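Side-chain contacts in tryptophan halogenase (Shewanella frigidimarina, PDB 2PYX), which probably acts as an FAD-dependent halogenase that uses flavin monooxygenase-type chemistry to modify tryptophan or a related substrate: residues L257-P262 / N315-D320; I75-F80 / A86-G91; L408-V413 / D434-M439; T277-G282 / Q310-N315; K248-N253 / Q403-L408. All coordinates share one frame; numbering follows the deposited sequence. Where two conformers were deposited one is given.

Interaction 1 (L257-P262 / N315-D320); sequences LAIQVP and NYLGVD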
# COMPACT_ATOMS: atom_id res chain seq x y z
N LEU A 257 15.88 -5.03 -7.35
CA LEU A 257 16.86 -4.25 -8.08
C LEU A 257 16.09 -3.09 -8.71
O LEU A 257 15.28 -3.29 -9.63
CB LEU A 257 17.52 -5.13 -9.12
CG LEU A 257 18.63 -4.44 -9.90
CD1 LEU A 257 19.84 -4.12 -9.00
CD2 LEU A 257 19.01 -5.31 -11.10
N ALA A 258 16.41 -1.86 -8.24
CA ALA A 258 15.58 -0.68 -8.50
C ALA A 258 16.34 0.44 -9.21
O ALA A 258 17.55 0.59 -9.02
CB ALA A 258 15.04 -0.17 -7.22
N ILE A 259 15.62 1.22 -10.01
CA ILE A 259 16.26 2.27 -10.81
C ILE A 259 15.22 3.30 -11.24
O ILE A 259 14.06 2.98 -11.47
CB ILE A 259 16.97 1.64 -12.03
CG1 ILE A 259 17.93 2.66 -12.68
CG2 ILE A 259 16.01 1.10 -13.04
CD1 ILE A 259 18.86 2.05 -13.69
N GLN A 260 15.64 4.56 -11.35
CA GLN A 260 14.75 5.53 -11.97
C GLN A 260 15.02 5.58 -13.47
O GLN A 260 16.13 5.29 -13.93
CB GLN A 260 14.81 6.89 -11.29
CG GLN A 260 16.15 7.48 -11.08
CD GLN A 260 16.05 8.95 -10.72
OE1 GLN A 260 16.10 9.82 -11.59
NE2 GLN A 260 15.90 9.24 -9.43
N VAL A 261 13.97 5.86 -14.23
CA VAL A 261 13.93 5.77 -15.68
C VAL A 261 13.29 7.06 -16.22
O VAL A 261 12.11 7.32 -15.99
CB VAL A 261 13.04 4.56 -16.12
CG1 VAL A 261 12.95 4.45 -17.62
CG2 VAL A 261 13.54 3.25 -15.51
N PRO A 262 14.05 7.89 -16.96
CA PRO A 262 13.38 9.06 -17.55
C PRO A 262 12.39 8.66 -18.64
O PRO A 262 12.51 7.58 -19.23
CB PRO A 262 14.54 9.87 -18.15
CG PRO A 262 15.60 8.88 -18.39
CD PRO A 262 15.49 7.85 -17.29
N ASN A 315 16.68 -5.87 -19.96
CA ASN A 315 15.82 -6.28 -21.07
C ASN A 315 14.48 -5.57 -21.02
O ASN A 315 13.97 -5.09 -22.03
CB ASN A 315 15.63 -7.79 -21.12
CG ASN A 315 16.89 -8.54 -21.52
OD1 ASN A 315 17.84 -7.96 -22.03
ND2 ASN A 315 16.90 -9.85 -21.26
N TYR A 316 13.88 -5.49 -19.83
CA TYR A 316 12.59 -4.81 -19.68
C TYR A 316 12.71 -3.34 -20.06
O TYR A 316 11.77 -2.76 -20.64
CB TYR A 316 12.09 -4.96 -18.22
CG TYR A 316 10.86 -4.14 -17.89
CD1 TYR A 316 9.58 -4.67 -18.05
CD2 TYR A 316 10.97 -2.84 -17.42
CE1 TYR A 316 8.46 -3.92 -17.73
CE2 TYR A 316 9.83 -2.08 -17.10
CZ TYR A 316 8.59 -2.63 -17.30
OH TYR A 316 7.44 -1.91 -17.00
N LEU A 317 13.84 -2.72 -19.70
CA LEU A 317 14.10 -1.31 -20.00
C LEU A 317 14.45 -1.09 -21.47
O LEU A 317 14.40 0.04 -21.94
CB LEU A 317 15.22 -0.75 -19.13
CG LEU A 317 14.98 -0.71 -17.60
CD1 LEU A 317 16.26 -0.35 -16.84
CD2 LEU A 317 13.84 0.23 -17.24
N GLY A 318 14.83 -2.16 -22.17
CA GLY A 318 15.18 -2.06 -23.59
C GLY A 318 16.57 -1.49 -23.79
O GLY A 318 16.82 -0.82 -24.81
N VAL A 319 17.48 -1.73 -22.85
CA VAL A 319 18.83 -1.19 -22.93
C VAL A 319 19.86 -2.31 -22.94
O VAL A 319 19.70 -3.34 -22.31
CB VAL A 319 19.14 -0.19 -21.78
CG1 VAL A 319 18.14 0.94 -21.79
CG2 VAL A 319 19.16 -0.87 -20.40
N ASP A 320 20.93 -2.10 -23.70
CA ASP A 320 22.05 -3.02 -23.70
C ASP A 320 23.32 -2.26 -24.03
O ASP A 320 23.30 -1.04 -24.16
CB ASP A 320 21.80 -4.18 -24.68
CG ASP A 320 21.62 -3.72 -26.12
OD1 ASP A 320 21.83 -2.52 -26.44
OD2 ASP A 320 21.26 -4.59 -26.95
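L317 sets the two methyls of its fork on I259 and V261, alternate residues of strand 257-262 whose side chains leave the same face of the sheet. All of this crossing contact is apolar. CD2 of L317 presses on CG2 of V261 at 3.5 Å, tighter than usual for two carbons, whereas CD1 of L317 rests more easily on CG2 of I259 at 4.1 Å. CG of L317 stands anti to the carbonyl carbon (chi1 -64°), and chi2 of 171° turns CD1 toward I259 and CD2 toward V261.

The hydrogen bonds lie beside this packing. G318, with phi of 78°, closes the last turn of the helix in a Schellman motif, and its N reaches O of N315 at 3.1 Å. The Y316 side chain touches I284 and V295, and its OH bonds OD2 of D286, which ties the helix to the sheet.

Strand 255-262 runs antiparallel to 292-299 and 330-333, and the C-terminal turn of helix 306-317 packs across it, an arrangement characteristic of a helix lying on one face of a beta sheet.

Interaction 2 (I75-F80 / A86-G91); sequences IDENDF and ASFKQG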
# COMPACT_ATOMS: atom_id res chain seq x y z
N ILE A 75 -3.42 18.55 4.81
CA ILE A 75 -2.63 18.87 3.62
C ILE A 75 -3.57 19.17 2.45
O ILE A 75 -4.58 18.46 2.22
CB ILE A 75 -1.67 17.69 3.24
CG1 ILE A 75 -0.75 17.33 4.40
CG2 ILE A 75 -0.86 18.04 2.00
CD1 ILE A 75 0.04 18.41 4.94
N ASP A 76 -3.26 20.25 1.75
CA ASP A 76 -3.97 20.66 0.54
C ASP A 76 -3.52 19.75 -0.62
O ASP A 76 -2.33 19.51 -0.80
CB ASP A 76 -3.66 22.13 0.29
CG ASP A 76 -4.25 22.67 -0.99
OD1 ASP A 76 -3.76 22.30 -2.09
OD2 ASP A 76 -5.17 23.51 -0.90
N GLU A 77 -4.47 19.24 -1.41
CA GLU A 77 -4.14 18.28 -2.45
C GLU A 77 -3.24 18.89 -3.49
O GLU A 77 -2.36 18.22 -4.04
CB GLU A 77 -5.38 17.69 -3.13
CG GLU A 77 -4.99 16.43 -3.93
CD GLU A 77 -6.15 15.71 -4.60
OE1 GLU A 77 -7.20 16.33 -4.88
OE2 GLU A 77 -6.05 14.48 -4.85
N ASN A 78 -3.48 20.16 -3.83
CA ASN A 78 -2.61 20.79 -4.83
C ASN A 78 -1.17 20.89 -4.32
O ASN A 78 -0.22 20.58 -5.05
CB ASN A 78 -3.15 22.16 -5.25
CG ASN A 78 -4.56 22.08 -5.81
OD1 ASN A 78 -4.86 21.20 -6.62
ND2 ASN A 78 -5.42 23.02 -5.39
N ASP A 79 -1.02 21.32 -3.07
CA ASP A 79 0.29 21.40 -2.44
C ASP A 79 0.98 20.03 -2.46
O ASP A 79 2.14 19.91 -2.79
CB ASP A 79 0.15 21.86 -0.98
CG ASP A 79 -0.23 23.32 -0.83
OD1 ASP A 79 -0.18 24.10 -1.81
OD2 ASP A 79 -0.56 23.71 0.31
N PHE A 80 0.25 18.99 -2.06
CA PHE A 80 0.79 17.63 -2.08
C PHE A 80 1.29 17.21 -3.46
O PHE A 80 2.42 16.73 -3.64
CB PHE A 80 -0.29 16.64 -1.56
CG PHE A 80 0.08 15.20 -1.76
CD1 PHE A 80 1.02 14.58 -0.95
CD2 PHE A 80 -0.51 14.45 -2.78
CE1 PHE A 80 1.38 13.26 -1.16
CE2 PHE A 80 -0.15 13.14 -2.99
CZ PHE A 80 0.79 12.53 -2.18
N ALA A 86 3.79 13.95 -7.46
CA ALA A 86 2.76 12.92 -7.44
C ALA A 86 1.96 12.84 -8.74
O ALA A 86 1.82 13.82 -9.48
CB ALA A 86 1.81 13.16 -6.30
N SER A 87 1.47 11.63 -9.02
CA SER A 87 0.47 11.40 -10.06
C SER A 87 -0.64 10.52 -9.46
O SER A 87 -0.51 9.99 -8.33
CB SER A 87 1.08 10.74 -11.30
OG SER A 87 0.16 10.70 -12.38
N PHE A 88 -1.74 10.36 -10.19
CA PHE A 88 -2.89 9.59 -9.72
C PHE A 88 -2.72 8.14 -10.05
O PHE A 88 -2.40 7.80 -11.18
CB PHE A 88 -4.18 10.11 -10.37
CG PHE A 88 -4.37 11.58 -10.17
CD1 PHE A 88 -4.76 12.08 -8.94
CD2 PHE A 88 -4.11 12.46 -11.19
CE1 PHE A 88 -4.90 13.45 -8.77
CE2 PHE A 88 -4.23 13.82 -11.01
CZ PHE A 88 -4.63 14.30 -9.81
N LYS A 89 -3.00 7.28 -9.07
CA LYS A 89 -2.94 5.83 -9.25
C LYS A 89 -4.35 5.26 -9.09
O LYS A 89 -4.98 5.47 -8.06
CB LYS A 89 -2.02 5.23 -8.19
CG LYS A 89 -2.01 3.71 -8.14
CD LYS A 89 -1.20 3.19 -6.97
CE LYS A 89 -1.37 1.71 -6.83
NZ LYS A 89 -0.78 1.27 -5.53
N GLN A 90 -4.83 4.51 -10.07
CA GLN A 90 -6.17 3.93 -10.08
C GLN A 90 -6.23 2.42 -9.88
O GLN A 90 -7.31 1.81 -9.99
CB GLN A 90 -6.90 4.34 -11.36
CG GLN A 90 -7.21 5.81 -11.36
CD GLN A 90 -8.01 6.21 -12.57
OE1 GLN A 90 -9.20 5.88 -12.68
NE2 GLN A 90 -7.36 6.89 -13.50
N GLY A 91 -5.07 1.83 -9.58
CA GLY A 91 -4.95 0.39 -9.31
C GLY A 91 -3.63 -0.14 -9.82
O GLY A 91 -2.67 0.61 -9.97
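F80 brings the CE2 corner of its ring to the methyl of A86, with CE2 and CB 3.8 Å apart and the methyl lying oblique to the ring. The ring gets there because CG stands anti to the backbone N (chi1 170°), swinging it off the helix toward the strand; Y170 meets it edge-to-face and L70 and L172 touch it as well. E77 is stretched out through chi1 and chi2, so that its carboxylate arrives at the rim of F88, OE2 lying near the ring plane 4.2 Å from CE1. That buried carboxylate is well supplied: OE2 bonds the hydroxyls of Y168 and Y170, and OE1 forms a salt bridge with K155 and accepts from N of Y162. At the helix start D76 is the N-cap. Its OD1 takes N of D79 at 3.1 Å, on the anti side of the carboxylate, and N of N78 in a weak, bent bond. The arrangement is that of an N-capped helix packed against the start of the strand that carries K89, the predicted active-site lysine.

Interaction 3 (L408-V413 / D434-M439); sequences LKLHYV and DSLQAM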
# COMPACT_ATOMS: atom_id res chain seq x y z
N LEU A 408 -1.37 -11.60 -1.64
CA LEU A 408 -0.20 -11.58 -2.53
C LEU A 408 0.06 -12.94 -3.11
O LEU A 408 0.24 -13.09 -4.31
CB LEU A 408 1.02 -11.07 -1.79
CG LEU A 408 1.17 -9.54 -1.77
CD1 LEU A 408 -0.05 -8.78 -1.26
CD2 LEU A 408 2.43 -9.14 -1.01
N LYS A 409 0.06 -13.97 -2.27
CA LYS A 409 0.33 -15.33 -2.76
C LYS A 409 -0.68 -15.76 -3.83
O LYS A 409 -0.31 -16.47 -4.79
CB LYS A 409 0.32 -16.31 -1.60
CG LYS A 409 0.60 -17.77 -1.99
CD LYS A 409 2.02 -17.93 -2.66
CE LYS A 409 2.32 -19.39 -2.90
NZ LYS A 409 3.79 -19.68 -3.14
N LEU A 410 -1.94 -15.37 -3.67
CA LEU A 410 -2.98 -15.67 -4.67
C LEU A 410 -2.53 -15.29 -6.09
O LEU A 410 -2.86 -15.97 -7.04
CB LEU A 410 -4.27 -14.88 -4.34
CG LEU A 410 -5.48 -15.12 -5.28
CD1 LEU A 410 -5.96 -16.52 -5.25
CD2 LEU A 410 -6.66 -14.18 -4.91
N HIS A 411 -1.84 -14.15 -6.22
CA HIS A 411 -1.42 -13.64 -7.52
C HIS A 411 -0.53 -14.67 -8.21
O HIS A 411 -0.55 -14.77 -9.46
CB HIS A 411 -0.65 -12.33 -7.42
CG HIS A 411 -1.46 -11.15 -6.96
ND1 HIS A 411 -2.07 -11.09 -5.72
CD2 HIS A 411 -1.73 -9.96 -7.56
CE1 HIS A 411 -2.64 -9.91 -5.58
NE2 HIS A 411 -2.45 -9.20 -6.68
N TYR A 412 0.27 -15.38 -7.45
CA TYR A 412 1.19 -16.39 -8.00
C TYR A 412 0.53 -17.73 -8.20
O TYR A 412 0.78 -18.43 -9.18
CB TYR A 412 2.39 -16.59 -7.06
CG TYR A 412 3.26 -15.39 -6.88
CD1 TYR A 412 4.26 -15.11 -7.79
CD2 TYR A 412 3.11 -14.49 -5.82
CE1 TYR A 412 5.05 -14.01 -7.64
CE2 TYR A 412 3.93 -13.40 -5.66
CZ TYR A 412 4.90 -13.16 -6.58
OH TYR A 412 5.73 -12.05 -6.43
N VAL A 413 -0.27 -18.14 -7.24
CA VAL A 413 -0.72 -19.56 -7.20
C VAL A 413 -1.61 -19.94 -8.36
O VAL A 413 -1.64 -21.10 -8.77
CB VAL A 413 -1.54 -19.90 -5.94
CG1 VAL A 413 -2.11 -21.37 -6.02
CG2 VAL A 413 -0.72 -19.78 -4.74
N ASP A 434 -2.26 -22.45 4.76
CA ASP A 434 -3.44 -23.26 4.89
C ASP A 434 -4.70 -22.43 4.71
O ASP A 434 -5.68 -22.91 4.14
CB ASP A 434 -3.51 -23.88 6.30
CG ASP A 434 -2.46 -24.90 6.55
OD1 ASP A 434 -1.86 -25.44 5.60
OD2 ASP A 434 -2.29 -25.20 7.76
N SER A 435 -4.71 -21.19 5.22
CA SER A 435 -5.89 -20.33 5.07
C SER A 435 -6.22 -20.10 3.59
O SER A 435 -7.40 -20.13 3.16
CB SER A 435 -5.66 -19.01 5.81
OG SER A 435 -4.40 -18.46 5.43
N LEU A 436 -5.18 -19.88 2.79
CA LEU A 436 -5.38 -19.67 1.34
C LEU A 436 -5.76 -20.96 0.65
O LEU A 436 -6.59 -20.96 -0.26
CB LEU A 436 -4.12 -19.10 0.70
CG LEU A 436 -4.23 -18.79 -0.81
CD1 LEU A 436 -5.36 -17.82 -1.17
CD2 LEU A 436 -2.92 -18.23 -1.31
N GLN A 437 -5.16 -22.08 1.05
CA GLN A 437 -5.56 -23.37 0.46
C GLN A 437 -7.07 -23.59 0.64
O GLN A 437 -7.74 -24.08 -0.27
CB GLN A 437 -4.79 -24.51 1.11
CG GLN A 437 -3.32 -24.61 0.74
CD GLN A 437 -2.61 -25.83 1.34
OE1 GLN A 437 -3.20 -26.91 1.47
NE2 GLN A 437 -1.34 -25.67 1.71
N ALA A 438 -7.58 -23.24 1.81
CA ALA A 438 -9.02 -23.42 2.06
C ALA A 438 -9.85 -22.57 1.12
O ALA A 438 -10.89 -23.00 0.59
CB ALA A 438 -9.37 -23.13 3.50
N MSE A 439 -9.41 -21.34 0.91
CA MSE A 439 -10.13 -20.43 0.02
C MSE A 439 -10.09 -20.89 -1.43
O MSE A 439 -11.08 -20.83 -2.14
CB MSE A 439 -9.60 -19.03 0.12
CG MSE A 439 -9.96 -18.32 1.41
SE MSE A 439 -11.94 -18.13 1.67
CE MSE A 439 -11.81 -19.17 2.63
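The ammonium NZ of K409 is gripped by three groups, O of V250, OG of S431 and ND1 of H426, all lying beyond the two helices, and what K409 offers helix 434-439 is the aliphatic base of its chain. CG of K409 lies 3.6 Å from CD2 of L436 and CB follows at 3.8 Å from the same methyl, the two side chains crossing at about a right angle. The bend at chi2 of K409 (60°) turns the chain aside after CG, which leads the charge away from the leucine. L436 extends straight from its helix with CG anti to the backbone N (chi1 -178°), and CD2 also comes 3.8 Å from N of L410. Its other branch, CD1, meets CD1 of L410 more loosely at 4.3 Å. L436 is the residue of 434-439 that makes the contacts across to 408-413, where the segment axes are 11.0 Å apart and cross at -56°. F465, V468 and L469 of helix 462-471 cover L410, while S435 bonds D406 a turn back along the longer helix. Chemically, the join between the segments is apolar: a lysine serves it with its methylenes, while its buried charge is satisfied by acceptors to one side.

Interaction 4 (T277-G282 / Q310-N315); sequences TAQPNG and QKTLFN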
# COMPACT_ATOMS: atom_id res chain seq x y z
N THR A 277 4.83 -6.46 -14.21
CA THR A 277 5.02 -7.34 -15.35
C THR A 277 5.85 -8.53 -14.87
O THR A 277 7.02 -8.40 -14.49
CB THR A 277 5.74 -6.62 -16.53
OG1 THR A 277 5.02 -5.43 -16.87
CG2 THR A 277 5.82 -7.53 -17.72
N ALA A 278 5.24 -9.70 -14.92
CA ALA A 278 5.86 -10.93 -14.46
C ALA A 278 7.06 -11.28 -15.32
O ALA A 278 7.03 -11.07 -16.54
CB ALA A 278 4.88 -12.09 -14.43
N GLN A 279 8.08 -11.83 -14.66
CA GLN A 279 9.35 -12.23 -15.25
C GLN A 279 9.62 -13.69 -14.87
O GLN A 279 8.81 -14.28 -14.10
CB GLN A 279 10.47 -11.31 -14.77
CG GLN A 279 10.23 -9.84 -14.97
CD GLN A 279 10.14 -9.45 -16.44
OE1 GLN A 279 10.93 -9.95 -17.27
NE2 GLN A 279 9.17 -8.58 -16.79
N PRO A 280 10.70 -14.31 -15.39
CA PRO A 280 10.95 -15.72 -15.04
C PRO A 280 11.08 -16.02 -13.54
O PRO A 280 10.73 -17.14 -13.15
CB PRO A 280 12.22 -16.05 -15.82
CG PRO A 280 12.14 -15.14 -17.02
CD PRO A 280 11.61 -13.84 -16.47
N ASN A 281 11.59 -15.06 -12.78
CA ASN A 281 11.92 -15.29 -11.38
C ASN A 281 11.41 -14.22 -10.44
O ASN A 281 11.99 -14.02 -9.37
CB ASN A 281 13.43 -15.51 -11.22
CG ASN A 281 13.87 -16.78 -11.89
OD1 ASN A 281 13.50 -17.85 -11.46
ND2 ASN A 281 14.65 -16.66 -12.96
N GLY A 282 10.34 -13.54 -10.85
CA GLY A 282 9.76 -12.48 -10.05
C GLY A 282 8.90 -11.59 -10.92
O GLY A 282 8.24 -12.06 -11.84
N GLN A 310 19.82 -8.74 -13.17
CA GLN A 310 20.10 -7.45 -13.77
C GLN A 310 19.84 -7.47 -15.27
O GLN A 310 19.25 -6.53 -15.83
CB GLN A 310 21.52 -7.00 -13.46
CG GLN A 310 21.77 -5.61 -14.07
CD GLN A 310 23.14 -5.08 -13.78
OE1 GLN A 310 24.06 -5.24 -14.59
NE2 GLN A 310 23.30 -4.45 -12.63
N LYS A 311 20.23 -8.55 -15.92
CA LYS A 311 19.98 -8.69 -17.36
C LYS A 311 18.49 -8.62 -17.68
O LYS A 311 18.06 -7.94 -18.60
CB LYS A 311 20.59 -9.96 -17.93
CG LYS A 311 20.44 -10.13 -19.46
CD LYS A 311 21.11 -9.01 -20.24
CE LYS A 311 21.09 -9.33 -21.75
NZ LYS A 311 21.64 -8.20 -22.58
N THR A 312 17.69 -9.33 -16.89
CA THR A 312 16.26 -9.27 -17.01
C THR A 312 15.74 -7.85 -16.84
O THR A 312 14.87 -7.42 -17.61
CB THR A 312 15.63 -10.25 -15.96
OG1 THR A 312 16.11 -11.57 -16.23
CG2 THR A 312 14.13 -10.25 -16.04
N LEU A 313 16.23 -7.11 -15.85
CA LEU A 313 15.77 -5.72 -15.65
C LEU A 313 16.11 -4.91 -16.90
O LEU A 313 15.29 -4.12 -17.42
CB LEU A 313 16.44 -5.06 -14.44
CG LEU A 313 16.10 -3.59 -14.17
CD1 LEU A 313 14.60 -3.35 -14.06
CD2 LEU A 313 16.85 -3.07 -13.00
N PHE A 314 17.33 -5.08 -17.36
CA PHE A 314 17.79 -4.26 -18.50
C PHE A 314 17.02 -4.61 -19.77
O PHE A 314 16.75 -3.71 -20.58
CB PHE A 314 19.31 -4.39 -18.71
CG PHE A 314 20.14 -3.71 -17.67
CD1 PHE A 314 19.58 -2.94 -16.65
CD2 PHE A 314 21.53 -3.82 -17.69
CE1 PHE A 314 20.37 -2.32 -15.69
CE2 PHE A 314 22.31 -3.18 -16.75
CZ PHE A 314 21.74 -2.43 -15.76
N ASN A 315 16.68 -5.87 -19.96
CA ASN A 315 15.82 -6.28 -21.07
C ASN A 315 14.48 -5.57 -21.02
O ASN A 315 13.97 -5.09 -22.03
CB ASN A 315 15.63 -7.79 -21.12
CG ASN A 315 16.89 -8.54 -21.52
OD1 ASN A 315 17.84 -7.96 -22.03
ND2 ASN A 315 16.90 -9.85 -21.26
O HOH W 1 12.79 -8.66 -18.86
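Q279 overlaps the methyl of T312 along most of its length, the two side chains sliding past each other in opposite directions. OE1 of Q279 is the nearest atom, 3.4 Å from CG2 of T312, and CB of Q279 lies 4.0 Å from the same methyl. A bend at chi2 (-64°) folds the glutamine back along its own strand, where NE2 donates to O of T277 at 3.2 Å; the donor stands above the carbonyl plane, 65° out of it, and not on a lone pair. OE1 then faces a water that donates to it at 2.8 Å and to O of T312 at 2.7 Å, so the amide is held at both ends. The site is the tip of the beta hairpin 274-279/282-288, with a type I turn from Q279 to G282; N of Q279 donates to O of G282 at 2.8 Å, pairing the strands at the turn, and the tip meets the side of helix 306-317. Replaced by an alanine, Q279 would probably leave the bridging water without one acceptor and T277 O without this donor, and would uncover the T312 methyl. P280 adds only a distant touch, CD to CG2 of T312 at 4.4 Å. With its methyl turned to the hairpin, T312 points OG1 back along its own helix to bond O of D308, and the ring of Y297 touches both T312 and Q279.

Interaction 5 (K248-N253 / Q403-L408); sequences KSVLFN and QIIDFL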
# COMPACT_ATOMS: atom_id res chain seq x y z
N LYS A 248 9.16 -15.83 3.70
CA LYS A 248 9.87 -16.14 2.45
C LYS A 248 9.48 -17.51 1.91
O LYS A 248 9.56 -17.72 0.70
CB LYS A 248 11.40 -16.06 2.63
CG LYS A 248 12.12 -15.81 1.33
CD LYS A 248 13.57 -16.06 1.40
CE LYS A 248 14.32 -15.14 2.31
NZ LYS A 248 15.84 -15.28 2.16
N SER A 249 9.07 -18.44 2.77
CA SER A 249 8.69 -19.78 2.30
C SER A 249 7.36 -19.78 1.53
O SER A 249 6.99 -20.75 0.85
CB SER A 249 8.66 -20.80 3.44
OG SER A 249 7.56 -20.58 4.26
N VAL A 250 6.64 -18.65 1.63
CA VAL A 250 5.43 -18.41 0.87
C VAL A 250 5.71 -17.60 -0.40
O VAL A 250 5.27 -17.96 -1.48
CB VAL A 250 4.37 -17.66 1.74
CG1 VAL A 250 3.10 -17.33 0.95
CG2 VAL A 250 4.02 -18.48 2.94
N LEU A 251 6.39 -16.46 -0.27
CA LEU A 251 6.54 -15.52 -1.39
C LEU A 251 7.83 -15.68 -2.18
O LEU A 251 7.88 -15.22 -3.30
CB LEU A 251 6.45 -14.09 -0.89
CG LEU A 251 5.12 -13.70 -0.25
CD1 LEU A 251 5.18 -12.28 0.27
CD2 LEU A 251 3.96 -13.89 -1.18
N PHE A 252 8.86 -16.27 -1.56
CA PHE A 252 10.18 -16.55 -2.18
C PHE A 252 11.05 -15.32 -2.38
O PHE A 252 12.26 -15.40 -2.15
CB PHE A 252 10.08 -17.27 -3.53
CG PHE A 252 9.27 -18.52 -3.55
CD1 PHE A 252 8.97 -19.26 -2.40
CD2 PHE A 252 8.82 -19.01 -4.77
CE1 PHE A 252 8.21 -20.42 -2.50
CE2 PHE A 252 8.09 -20.14 -4.85
CZ PHE A 252 7.79 -20.85 -3.74
N ASN A 253 10.45 -14.22 -2.83
CA ASN A 253 11.24 -13.04 -3.22
C ASN A 253 11.94 -12.44 -2.04
O ASN A 253 11.32 -12.10 -1.04
CB ASN A 253 10.34 -12.03 -3.90
CG ASN A 253 9.63 -12.63 -5.04
OD1 ASN A 253 10.28 -13.24 -5.94
ND2 ASN A 253 8.34 -12.42 -5.11
N GLN A 403 -3.98 -11.70 5.79
CA GLN A 403 -4.67 -11.33 4.57
C GLN A 403 -3.70 -10.86 3.52
O GLN A 403 -3.87 -11.20 2.33
CB GLN A 403 -5.71 -10.26 4.82
CG GLN A 403 -6.64 -10.15 3.65
CD GLN A 403 -7.56 -8.97 3.67
OE1 GLN A 403 -7.14 -7.82 3.87
NE2 GLN A 403 -8.84 -9.24 3.33
N ILE A 404 -2.70 -10.07 3.90
CA ILE A 404 -1.73 -9.55 2.92
C ILE A 404 -0.98 -10.73 2.32
O ILE A 404 -0.83 -10.85 1.11
CB ILE A 404 -0.76 -8.57 3.61
CG1 ILE A 404 -1.45 -7.24 3.89
CG2 ILE A 404 0.48 -8.38 2.75
CD1 ILE A 404 -0.77 -6.42 4.91
N ILE A 405 -0.48 -11.64 3.15
CA ILE A 405 0.31 -12.75 2.64
C ILE A 405 -0.54 -13.61 1.69
O ILE A 405 -0.12 -14.00 0.58
CB ILE A 405 0.95 -13.57 3.75
CG1 ILE A 405 1.91 -12.73 4.59
CG2 ILE A 405 1.69 -14.80 3.14
CD1 ILE A 405 3.00 -12.07 3.78
N ASP A 406 -1.77 -13.88 2.11
CA ASP A 406 -2.62 -14.73 1.31
C ASP A 406 -3.00 -14.04 -0.00
O ASP A 406 -3.04 -14.67 -1.06
CB ASP A 406 -3.92 -15.07 2.07
CG ASP A 406 -3.72 -16.08 3.17
OD1 ASP A 406 -2.59 -16.60 3.37
OD2 ASP A 406 -4.75 -16.37 3.86
N PHE A 407 -3.31 -12.76 0.07
CA PHE A 407 -3.72 -12.02 -1.12
C PHE A 407 -2.57 -11.94 -2.12
O PHE A 407 -2.75 -12.16 -3.33
CB PHE A 407 -4.26 -10.62 -0.78
CG PHE A 407 -4.77 -9.86 -1.99
CD1 PHE A 407 -5.65 -10.44 -2.87
CD2 PHE A 407 -4.33 -8.57 -2.24
CE1 PHE A 407 -6.13 -9.73 -3.98
CE2 PHE A 407 -4.82 -7.86 -3.33
CZ PHE A 407 -5.71 -8.44 -4.20
N LEU A 408 -1.37 -11.60 -1.64
CA LEU A 408 -0.20 -11.58 -2.53
C LEU A 408 0.06 -12.94 -3.11
O LEU A 408 0.24 -13.09 -4.31
CB LEU A 408 1.02 -11.07 -1.79
CG LEU A 408 1.17 -9.54 -1.77
CD1 LEU A 408 -0.05 -8.78 -1.26
CD2 LEU A 408 2.43 -9.14 -1.01
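V250 and I405 make the tight part of a helix-to-helix packing, in which the short helix 248-251 lies against the long helix 383-413. CG1 of V250 meets CG2 of I405 at 3.6 Å, and CB of V250 is 4.2 Å from the same methyl. That methyl is directed outward because it stands anti to the backbone N of I405, while the longer branch turns the other way and bends again at chi2 (-57°), carrying CD1 round to L251. There the packing is easier: CD1 of L251 and CD1 of I405 are 4.1 Å apart. I405 and L408, one helical turn apart, present adjacent side chains to the pair on the short helix; L408 touches I357, and its side chain is about 4 Å from that of E361, a predicted tryptophan-binding residue. Every residue that touches is buried.

The start of the short helix has a different character. S249 is exposed, and K248 reaches outward, its NZ forming a salt bridge with D254 and bonding a tartaric acid molecule probably taken up from the crystallisation liquor. Just past the helix F252 takes a positive phi of 74° and stacks its ring on H426. Back in the buried part, L251 keeps an extended chain (chi2 177°), and its second methyl, CD2, comes to rest 4.1 Å from CB of L408.

Overall arrangement
Interactions 3 and 5 lie side by side, their centres 8 Å apart, on successive turns of helix 383-413 and share L408. Interactions 1 and 4 form a second pair, 10 Å between centres, sharing N315: one helix, 306-317, meets a strand and a hairpin of the same mixed sheet, and V319 N probably bonds F314 O between them. Interaction 2 reaches that sheet too, through strand 87-95 next to 274-279, but its centre is 25 Å from that of interaction 1. It holds K89, the predicted active-site lysine. The side chain of L408 is about 11 Å from that of K89, whereas interactions 1 and 4 lie away from the predicted sites.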